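Long-range contact in Steely1 (Dictyostelium discoideum, PDB 2H84), which probably acts as a hybrid type I/type III polyketide synthase, its C-terminal type III domain here yielding acylpyrones in vitro: residues C293-H298 and K317-T322. Residues are numbered along the deposited sequence; the frame is centred on the assembly and turned at random.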
ATOM      1  N   CYS A 293      -2.282  21.852 -24.041  1.00 31.04           N
ATOM      2  CA  CYS A 293      -2.649  21.386 -22.708  1.00 27.73           C
ATOM      3  C   CYS A 293      -1.909  22.054 -21.556  1.00 26.47           C
ATOM      4  O   CYS A 293      -0.754  22.455 -21.690  1.00 27.24           O
ATOM      5  CB  CYS A 293      -2.451  19.874 -22.616  1.00 26.06           C
ATOM      6  SG  CYS A 293      -3.332  18.926 -23.878  1.00 25.81           S
ATOM      7  N   GLU A 294      -2.598  22.182 -20.425  1.00 23.83           N
ATOM      8  CA  GLU A 294      -2.011  22.759 -19.225  1.00 20.66           C
ATOM      9  C   GLU A 294      -1.229  21.608 -18.621  1.00 19.03           C
ATOM     10  O   GLU A 294      -1.706  20.477 -18.600  1.00 18.74           O
ATOM     11  CB  GLU A 294      -3.104  23.203 -18.246  1.00 21.37           C
ATOM     12  CG  GLU A 294      -2.587  23.766 -16.925  1.00 21.40           C
ATOM     13  CD  GLU A 294      -2.075  25.190 -17.054  1.00 23.46           C
ATOM     14  OE1 GLU A 294      -1.240  25.617 -16.218  1.00 23.30           O
ATOM     15  OE2 GLU A 294      -2.520  25.888 -17.993  1.00 24.55           O
ATOM     16  N   PHE A 295      -0.028  21.882 -18.138  1.00 18.20           N
ATOM     17  CA  PHE A 295       0.785  20.829 -17.544  1.00 16.80           C
ATOM     18  C   PHE A 295       0.859  20.876 -16.029  1.00 16.16           C
ATOM     19  O   PHE A 295       1.433  21.802 -15.442  1.00 14.73           O
ATOM     20  CB  PHE A 295       2.186  20.842 -18.145  1.00 15.68           C
ATOM     21  CG  PHE A 295       2.291  20.065 -19.423  1.00 16.12           C
ATOM     22  CD1 PHE A 295       2.910  18.823 -19.446  1.00 15.32           C
ATOM     23  CD2 PHE A 295       1.700  20.537 -20.588  1.00 15.94           C
ATOM     24  CE1 PHE A 295       2.948  18.066 -20.613  1.00 15.08           C
ATOM     25  CE2 PHE A 295       1.735  19.784 -21.758  1.00 15.65           C
ATOM     26  CZ  PHE A 295       2.352  18.546 -21.765  1.00 15.15           C
ATOM     27  N   LEU A 296       0.259  19.856 -15.412  1.00 15.92           N
ATOM     28  CA  LEU A 296       0.210  19.702 -13.957  1.00 14.58           C
ATOM     29  C   LEU A 296       1.190  18.590 -13.618  1.00 14.27           C
ATOM     30  O   LEU A 296       0.819  17.423 -13.483  1.00 15.21           O
ATOM     31  CB  LEU A 296      -1.212  19.335 -13.522  1.00 13.12           C
ATOM     32  CG  LEU A 296      -2.274  20.253 -14.137  1.00 12.53           C
ATOM     33  CD1 LEU A 296      -3.654  19.851 -13.652  1.00 12.35           C
ATOM     34  CD2 LEU A 296      -1.968  21.710 -13.792  1.00 10.72           C
ATOM     35  N   ILE A 297       2.454  18.975 -13.494  1.00 13.02           N
ATOM     36  CA  ILE A 297       3.529  18.043 -13.218  1.00 11.70           C
ATOM     37  C   ILE A 297       3.953  17.985 -11.764  1.00 11.10           C
ATOM     38  O   ILE A 297       4.015  19.003 -11.075  1.00 11.01           O
ATOM     39  CB  ILE A 297       4.774  18.402 -14.051  1.00 13.11           C
ATOM     40  CG1 ILE A 297       4.382  18.586 -15.521  1.00 12.83           C
ATOM     41  CG2 ILE A 297       5.838  17.308 -13.906  1.00 12.96           C
ATOM     42  CD1 ILE A 297       5.531  19.029 -16.410  1.00 11.91           C
ATOM     43  N   HIS A 298       4.243  16.769 -11.311  1.00 11.72           N
ATOM     44  CA  HIS A 298       4.723  16.522  -9.959  1.00 11.53           C
ATOM     45  C   HIS A 298       5.982  17.369  -9.795  1.00 12.04           C
ATOM     46  O   HIS A 298       6.936  17.223 -10.557  1.00 13.17           O
ATOM     47  CB  HIS A 298       5.069  15.037  -9.803  1.00 11.06           C
ATOM     48  CG  HIS A 298       6.049  14.760  -8.710  1.00 10.22           C
ATOM     49  ND1 HIS A 298       5.781  15.037  -7.389  1.00 10.92           N
ATOM     50  CD2 HIS A 298       7.305  14.253  -8.746  1.00 10.26           C
ATOM     51  CE1 HIS A 298       6.832  14.715  -6.657  1.00 12.85           C
ATOM     52  NE2 HIS A 298       7.770  14.237  -7.456  1.00 11.55           N
ATOM     53  N   LYS A 317       3.816  29.071 -20.186  1.00 32.44           N
ATOM     54  CA  LYS A 317       2.435  29.320 -19.804  1.00 33.66           C
ATOM     55  C   LYS A 317       1.693  28.055 -19.413  1.00 32.90           C
ATOM     56  O   LYS A 317       0.811  28.098 -18.564  1.00 33.70           O
ATOM     57  CB  LYS A 317       1.680  29.993 -20.935  1.00 36.72           C
ATOM     58  CG  LYS A 317       2.023  31.455 -21.113  1.00 42.32           C
ATOM     59  CD  LYS A 317       0.852  32.236 -21.648  1.00 46.84           C
ATOM     60  CE  LYS A 317       0.211  31.500 -22.704  1.00 49.84           C
ATOM     61  NZ  LYS A 317       0.000  32.417 -23.760  1.00 51.27           N
ATOM     62  N   GLN A 318       2.048  26.932 -20.036  1.00 31.49           N
ATOM     63  CA  GLN A 318       1.378  25.660 -19.748  1.00 30.68           C
ATOM     64  C   GLN A 318       1.889  24.977 -18.473  1.00 28.86           C
ATOM     65  O   GLN A 318       1.320  23.963 -18.072  1.00 29.48           O
ATOM     66  CB  GLN A 318       1.545  24.689 -20.926  1.00 32.82           C
ATOM     67  CG  GLN A 318       1.662  25.421 -22.281  1.00 34.87           C
ATOM     68  CD  GLN A 318       2.058  24.479 -23.401  1.00 36.80           C
ATOM     69  OE1 GLN A 318       2.999  24.753 -24.186  1.00 38.28           O
ATOM     70  NE2 GLN A 318       1.339  23.373 -23.480  1.00 36.55           N
ATOM     71  N   THR A 319       2.951  25.495 -17.853  1.00 25.81           N
ATOM     72  CA  THR A 319       3.484  24.867 -16.644  1.00 23.14           C
ATOM     73  C   THR A 319       3.665  25.882 -15.526  1.00 22.99           C
ATOM     74  O   THR A 319       4.374  25.640 -14.546  1.00 23.23           O
ATOM     75  CB  THR A 319       4.861  24.173 -16.906  1.00 20.48           C
ATOM     76  OG1 THR A 319       5.775  25.136 -17.428  1.00 19.54           O
ATOM     77  CG2 THR A 319       4.741  23.042 -17.899  1.00 17.35           C
ATOM     78  N   LYS A 320       3.001  27.016 -15.667  1.00 22.75           N
ATOM     79  CA  LYS A 320       3.094  28.066 -14.673  1.00 22.31           C
ATOM     80  C   LYS A 320       2.566  27.599 -13.317  1.00 21.62           C
ATOM     81  O   LYS A 320       3.212  27.805 -12.291  1.00 19.75           O
ATOM     82  CB  LYS A 320       2.315  29.296 -15.140  1.00 23.79           C
ATOM     83  CG  LYS A 320       2.951  30.599 -14.693  1.00 25.74           C
ATOM     84  CD  LYS A 320       2.145  31.255 -13.593  1.00 27.15           C
ATOM     85  CE  LYS A 320       2.910  32.405 -12.972  1.00 29.06           C
ATOM     86  NZ  LYS A 320       2.110  33.070 -11.917  1.00 31.50           N
ATOM     87  N   ASN A 321       1.398  26.959 -13.322  1.00 22.24           N
ATOM     88  CA  ASN A 321       0.781  26.479 -12.087  1.00 22.65           C
ATOM     89  C   ASN A 321       1.657  25.526 -11.284  1.00 22.33           C
ATOM     90  O   ASN A 321       1.744  25.634 -10.060  1.00 23.18           O
ATOM     91  CB  ASN A 321      -0.571  25.820 -12.387  1.00 23.93           C
ATOM     92  CG  ASN A 321      -1.658  26.840 -12.679  1.00 25.37           C
ATOM     93  OD1 ASN A 321      -1.846  27.784 -11.914  1.00 27.24           O
ATOM     94  ND2 ASN A 321      -2.378  26.653 -13.779  1.00 24.82           N
ATOM     95  N   THR A 322       2.304  24.589 -11.960  1.00 21.79           N
ATOM     96  CA  THR A 322       3.168  23.646 -11.269  1.00 20.95           C
ATOM     97  C   THR A 322       4.430  24.336 -10.736  1.00 21.10           C
ATOM     98  O   THR A 322       4.971  23.939  -9.701  1.00 21.98           O
ATOM     99  CB  THR A 322       3.593  22.492 -12.190  1.00 20.17           C
ATOM    100  OG1 THR A 322       4.190  23.016 -13.374  1.00 21.30           O
ATOM    101  CG2 THR A 322       2.405  21.704 -12.632  1.00 20.78           C
TER
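Gln318 meets segment 293-298 through both its amide, which bonds Cys293, and its backbone, which bonds Phe295. Its NE2 donates to Cys293 O over 2.9 Å, the acceptor lying almost exactly in the Gln318 amide plane. The bond is nearly straight, with an N-H...O angle of 166°. Two residues along, Phe295 N donates to Gln318 O in a bond modelled as very short, a length that is doubtful at this resolution. The Phe295 ring and the Gln318 side chain run side by side, pointing the same way, with ring and amide planes steeply inclined to each other; Thr319 CG2 lies 3.4 Å from Phe295 CB.

Asn321 ND2 donates to Glu294 OE1 across 2.9 Å, arriving from above the carboxylate plane, 65° out of it. Although the CB of Glu294 points away from 317-322, its chain bends at chi2 (77°) and brings the carboxylate back to Asn321. Cutting Glu294 back to an alanine removes the carboxylate and is likely to leave the Asn321 amide without this acceptor and free to turn.

Within 317-322, Thr322 OG1 donates to Thr319 O at the start of helix 320-329. In the second shell, Asp315 N holds Gln318 OE1, and Thr319 OG1 bonds Glu309 of helix 302-311. The contact thus seats the N-terminal end of helix 320-329 against the outermost strand, within this chain, of the large mixed sheet of the thiolase fold; that strand pairs in parallel with strand 353-360, while helix 335-345 touches Leu296, Asn321 and Thr322.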